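Local coordinates for biliverdin reductase (Synechocystis sp., PDB 5B3T), which probably reduces biliverdin to bilirubin with NAD(P)H as cofactor, as a Rossmann-fold oxidoreductase of the Gfo/Idh/MocA family, at residues 131-142 against 279-290. Sequence-based numbering, arbitrary orientation.
With PO4 (phosphate ion), chain C; PO4 (phosphate ion), chain E.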
loop_
_atom_site.group_PDB
_atom_site.type_symbol
_atom_site.label_atom_id
_atom_site.label_comp_id
_atom_site.label_asym_id
_atom_site.label_seq_id
_atom_site.Cartn_x
_atom_site.Cartn_y
_atom_site.Cartn_z
ATOM N N GLU A 131 2.697 -6.407 -0.896
ATOM C CA GLU A 131 3.570 -5.348 -1.375
ATOM C C GLU A 131 2.827 -4.021 -1.315
ATOM O O GLU A 131 1.606 -3.968 -1.137
ATOM C CB GLU A 131 4.072 -5.613 -2.801
ATOM C CG GLU A 131 5.547 -6.012 -2.881
ATOM C CD GLU A 131 6.506 -4.922 -2.403
ATOM O OE1 GLU A 131 6.066 -3.783 -2.131
ATOM O OE2 GLU A 131 7.719 -5.208 -2.301
ATOM N N HIS A 132 3.588 -2.939 -1.464
ATOM C CA HIS A 132 3.051 -1.578 -1.422
ATOM C C HIS A 132 3.685 -0.827 -2.591
ATOM O O HIS A 132 4.714 -0.165 -2.432
ATOM C CB HIS A 132 3.345 -0.916 -0.083
ATOM C CG HIS A 132 2.529 0.311 0.181
ATOM N ND1 HIS A 132 2.779 1.154 1.241
ATOM C CD2 HIS A 132 1.465 0.834 -0.474
ATOM C CE1 HIS A 132 1.904 2.144 1.229
ATOM N NE2 HIS A 132 1.097 1.974 0.197
ATOM N N ILE A 133 3.065 -0.941 -3.767
ATOM C CA ILE A 133 3.634 -0.444 -5.011
ATOM C C ILE A 133 2.803 0.684 -5.608
ATOM O O ILE A 133 3.353 1.610 -6.214
ATOM C CB ILE A 133 3.802 -1.593 -6.032
ATOM C CG1 ILE A 133 4.726 -2.672 -5.470
ATOM C CG2 ILE A 133 4.343 -1.076 -7.361
ATOM C CD1 ILE A 133 4.766 -3.943 -6.295
ATOM N N GLU A 134 1.479 0.636 -5.437
ATOM C CA GLU A 134 0.608 1.614 -6.082
ATOM C C GLU A 134 0.934 3.035 -5.636
ATOM O O GLU A 134 0.933 3.965 -6.450
ATOM C CB GLU A 134 -0.856 1.277 -5.795
ATOM C CG GLU A 134 -1.860 2.111 -6.576
ATOM C CD GLU A 134 -2.177 3.432 -5.905
ATOM O OE1 GLU A 134 -2.066 3.509 -4.664
ATOM O OE2 GLU A 134 -2.529 4.394 -6.621
ATOM N N LEU A 135 1.217 3.222 -4.349
ATOM C CA LEU A 135 1.558 4.540 -3.816
ATOM C C LEU A 135 3.063 4.752 -3.953
ATOM O O LEU A 135 3.853 4.216 -3.172
ATOM C CB LEU A 135 1.111 4.668 -2.364
ATOM C CG LEU A 135 1.448 5.998 -1.682
ATOM C CD1 LEU A 135 0.703 7.150 -2.345
ATOM C CD2 LEU A 135 1.149 5.940 -0.186
ATOM N N LEU A 136 3.456 5.530 -4.964
ATOM C CA LEU A 136 4.832 6.008 -5.116
ATOM C C LEU A 136 5.839 4.864 -5.197
ATOM O O LEU A 136 6.980 4.997 -4.746
ATOM C CB LEU A 136 5.203 6.964 -3.978
ATOM C CG LEU A 136 4.424 8.279 -3.936
ATOM C CD1 LEU A 136 4.731 9.034 -2.657
ATOM C CD2 LEU A 136 4.759 9.134 -5.149
ATOM N N GLY A 137 5.431 3.733 -5.777
ATOM C CA GLY A 137 6.316 2.577 -5.830
ATOM C C GLY A 137 7.593 2.845 -6.601
ATOM O O GLY A 137 8.678 2.430 -6.186
ATOM N N GLY A 138 7.484 3.536 -7.737
ATOM C CA GLY A 138 8.679 3.904 -8.478
ATOM C C GLY A 138 9.581 4.838 -7.694
ATOM O O GLY A 138 10.802 4.674 -7.686
ATOM N N VAL A 139 8.988 5.821 -7.012
ATOM C CA VAL A 139 9.775 6.756 -6.212
ATOM C C VAL A 139 10.496 6.026 -5.084
ATOM O O VAL A 139 11.645 6.347 -4.756
ATOM C CB VAL A 139 8.878 7.890 -5.677
ATOM C CG1 VAL A 139 9.598 8.679 -4.592
ATOM C CG2 VAL A 139 8.465 8.813 -6.813
ATOM N N HIS A 140 9.843 5.030 -4.474
ATOM C CA HIS A 140 10.486 4.297 -3.386
ATOM C C HIS A 140 11.749 3.590 -3.859
ATOM O O HIS A 140 12.774 3.605 -3.166
ATOM C CB HIS A 140 9.532 3.277 -2.768
ATOM C CG HIS A 140 10.202 2.366 -1.786
ATOM N ND1 HIS A 140 10.507 2.754 -0.499
ATOM C CD2 HIS A 140 10.670 1.101 -1.918
ATOM C CE1 HIS A 140 11.111 1.760 0.127
ATOM N NE2 HIS A 140 11.222 0.746 -0.711
ATOM N N GLN A 141 11.694 2.948 -5.027
ATOM C CA GLN A 141 12.883 2.281 -5.544
ATOM C C GLN A 141 13.961 3.289 -5.918
ATOM O O GLN A 141 15.155 3.024 -5.739
ATOM C CB GLN A 141 12.519 1.405 -6.743
ATOM C CG GLN A 141 11.607 0.232 -6.406
ATOM C CD GLN A 141 12.213 -0.736 -5.396
ATOM O OE1 GLN A 141 13.425 -0.749 -5.169
ATOM N NE2 GLN A 141 11.365 -1.557 -4.789
ATOM N N ALA A 142 13.560 4.452 -6.437
ATOM C CA ALA A 142 14.531 5.499 -6.740
ATOM C C ALA A 142 15.217 6.000 -5.472
ATOM O O ALA A 142 16.423 6.273 -5.477
ATOM C CB ALA A 142 13.848 6.651 -7.477
ATOM N N THR A 279 16.238 9.054 -12.426
ATOM C CA THR A 279 15.318 8.257 -13.227
ATOM C C THR A 279 14.379 7.479 -12.312
ATOM O O THR A 279 14.827 6.688 -11.475
ATOM C CB THR A 279 16.097 7.305 -14.131
ATOM O OG1 THR A 279 16.987 8.056 -14.968
ATOM C CG2 THR A 279 15.143 6.503 -15.006
ATOM N N VAL A 280 13.078 7.705 -12.465
ATOM C CA VAL A 280 12.058 7.021 -11.678
ATOM C C VAL A 280 11.343 6.037 -12.592
ATOM O O VAL A 280 10.734 6.437 -13.594
ATOM C CB VAL A 280 11.069 8.008 -11.045
ATOM C CG1 VAL A 280 10.003 7.255 -10.264
ATOM C CG2 VAL A 280 11.809 8.989 -10.144
ATOM N N GLY A 281 11.416 4.750 -12.249
ATOM C CA GLY A 281 10.786 3.721 -13.047
ATOM C C GLY A 281 9.286 3.645 -12.835
ATOM O O GLY A 281 8.721 4.237 -11.915
ATOM N N SER A 282 8.637 2.882 -13.712
ATOM C CA SER A 282 7.189 2.768 -13.707
ATOM C C SER A 282 6.716 1.804 -12.623
ATOM O O SER A 282 7.390 0.823 -12.291
ATOM C CB SER A 282 6.685 2.287 -15.068
ATOM O OG SER A 282 7.051 0.937 -15.293
ATOM N N ARG A 283 5.540 2.101 -12.066
ATOM C CA ARG A 283 4.891 1.153 -11.169
ATOM C C ARG A 283 4.439 -0.092 -11.920
ATOM O O ARG A 283 4.394 -1.184 -11.341
ATOM C CB ARG A 283 3.699 1.813 -10.477
ATOM C CG ARG A 283 4.072 2.922 -9.506
ATOM C CD ARG A 283 2.834 3.689 -9.087
ATOM N NE ARG A 283 2.172 4.288 -10.240
ATOM C CZ ARG A 283 0.969 4.850 -10.205
ATOM N NH1 ARG A 283 0.286 4.887 -9.069
ATOM N NH2 ARG A 283 0.446 5.371 -11.307
ATOM N N ARG A 284 4.104 0.058 -13.204
ATOM C CA ARG A 284 3.730 -1.089 -14.025
ATOM C C ARG A 284 4.842 -2.128 -14.050
ATOM O O ARG A 284 4.592 -3.328 -13.889
ATOM C CB ARG A 284 3.401 -0.626 -15.442
ATOM C CG ARG A 284 3.195 -1.753 -16.439
ATOM C CD ARG A 284 3.422 -1.243 -17.852
ATOM N NE ARG A 284 2.679 -0.010 -18.091
ATOM C CZ ARG A 284 1.429 0.034 -18.538
ATOM N NH1 ARG A 284 0.779 -1.090 -18.807
ATOM N NH2 ARG A 284 0.828 1.203 -18.718
ATOM N N GLY A 285 6.082 -1.684 -14.257
ATOM C CA GLY A 285 7.195 -2.618 -14.263
ATOM C C GLY A 285 7.384 -3.303 -12.925
ATOM O O GLY A 285 7.684 -4.497 -12.866
ATOM N N LEU A 286 7.201 -2.560 -11.830
ATOM C CA LEU A 286 7.372 -3.145 -10.503
ATOM C C LEU A 286 6.256 -4.130 -10.181
ATOM O O LEU A 286 6.501 -5.169 -9.556
ATOM C CB LEU A 286 7.443 -2.044 -9.445
ATOM C CG LEU A 286 8.677 -1.142 -9.497
ATOM C CD1 LEU A 286 8.458 0.114 -8.667
ATOM C CD2 LEU A 286 9.911 -1.895 -9.021
ATOM N N PHE A 287 5.021 -3.821 -10.590
ATOM C CA PHE A 287 3.930 -4.774 -10.406
ATOM C C PHE A 287 4.168 -6.043 -11.211
ATOM O O PHE A 287 3.882 -7.149 -10.736
ATOM C CB PHE A 287 2.592 -4.144 -10.802
ATOM C CG PHE A 287 1.852 -3.514 -9.656
ATOM C CD1 PHE A 287 1.363 -4.294 -8.620
ATOM C CD2 PHE A 287 1.630 -2.148 -9.621
ATOM C CE1 PHE A 287 0.679 -3.722 -7.562
ATOM C CE2 PHE A 287 0.943 -1.567 -8.565
ATOM C CZ PHE A 287 0.468 -2.355 -7.534
ATOM N N ARG A 288 4.688 -5.905 -12.433
ATOM C CA ARG A 288 4.919 -7.078 -13.270
ATOM C C ARG A 288 5.989 -7.981 -12.671
ATOM O O ARG A 288 5.811 -9.202 -12.594
ATOM C CB ARG A 288 5.305 -6.656 -14.687
ATOM C CG ARG A 288 5.596 -7.847 -15.593
ATOM C CD ARG A 288 5.829 -7.437 -17.033
ATOM N NE ARG A 288 6.067 -8.601 -17.880
ATOM C CZ ARG A 288 5.906 -8.614 -19.199
ATOM N NH1 ARG A 288 5.504 -7.521 -19.832
ATOM N NH2 ARG A 288 6.146 -9.723 -19.886
ATOM N N GLN A 289 7.113 -7.399 -12.242
ATOM C CA GLN A 289 8.167 -8.200 -11.626
ATOM C C GLN A 289 7.658 -8.915 -10.380
ATOM O O GLN A 289 7.984 -10.085 -10.150
ATOM C CB GLN A 289 9.372 -7.322 -11.283
ATOM C CG GLN A 289 10.037 -6.673 -12.489
ATOM C CD GLN A 289 10.252 -7.649 -13.632
ATOM O OE1 GLN A 289 9.760 -7.441 -14.743
ATOM N NE2 GLN A 289 10.988 -8.721 -13.366
ATOM N N ASP A 290 6.853 -8.230 -9.566
ATOM C CA ASP A 290 6.320 -8.863 -8.365
ATOM C C ASP A 290 5.336 -9.972 -8.715
ATOM O O ASP A 290 5.372 -11.052 -8.114
ATOM C CB ASP A 290 5.656 -7.825 -7.467
ATOM C CG ASP A 290 5.272 -8.392 -6.116
ATOM O OD1 ASP A 290 6.163 -8.512 -5.248
ATOM O OD2 ASP A 290 4.083 -8.726 -5.925
HETATM P P PO4 C . 2.980 4.124 -13.918
HETATM O O1 PO4 C . 3.340 5.255 -14.846
HETATM O O2 PO4 C . 3.363 2.802 -14.535
HETATM O O3 PO4 C . 3.725 4.296 -12.618
HETATM O O4 PO4 C . 1.491 4.145 -13.666
HETATM P P PO4 E . 5.152 -9.096 -23.415
HETATM O O1 PO4 E . 6.167 -8.787 -24.490
HETATM O O2 PO4 E . 3.899 -9.650 -24.050
HETATM O O3 PO4 E . 4.816 -7.833 -22.660
HETATM O O4 PO4 E . 5.728 -10.115 -22.461
HETATM O O HOH W 1 12.393 3.561 -9.699
#
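Arg283 runs out straight as far as CD and then bends at chi3 (-60°), which swings its guanidinium across to the carbonyl of Glu134, while Ile133 holds CG2 anti to its backbone N and lays that methyl over one face of the Phe287 ring. This is where the chain leaves the last strand of the Rossmann sheet, 128-131, and enters helix 137-146, against the start of helix 283-300 from the C-terminal alpha/beta domain; the two helix segments cross nearly at right angles, at 84°. Arg283 NH1 donates to Glu134 O at 2.9 Å, in both the carbonyl and the guanidinium planes, with Glu134 OE2 a long salt-bridge partner of the same NH1, at 3.8 Å. From the same guanidinium, NE and NH2 grip a phosphate, probably from the crystallisation liquor, which also takes the backbone N-H groups of Arg283 and Arg284 and bonds to Tyr23, an NADP(+)-binding residue. A leucine in place of Arg283 would probably leave Glu134 O without this donor and the phosphate without two of its bonds. On the Phe287 ring, Ile133 CG2 sits 3.9 Å from the centroid, a CH-pi contact. Leu286 CD1 packs 3.4 Å from Gly137 O. Gly138 allows close backbone approach: its CA makes a CA-H...O contact with Gly281 O at 3.5 Å, where a CB would clash with that oxygen. One water joins the same two residues, donating to Gly138 O and accepting from Gly281 N.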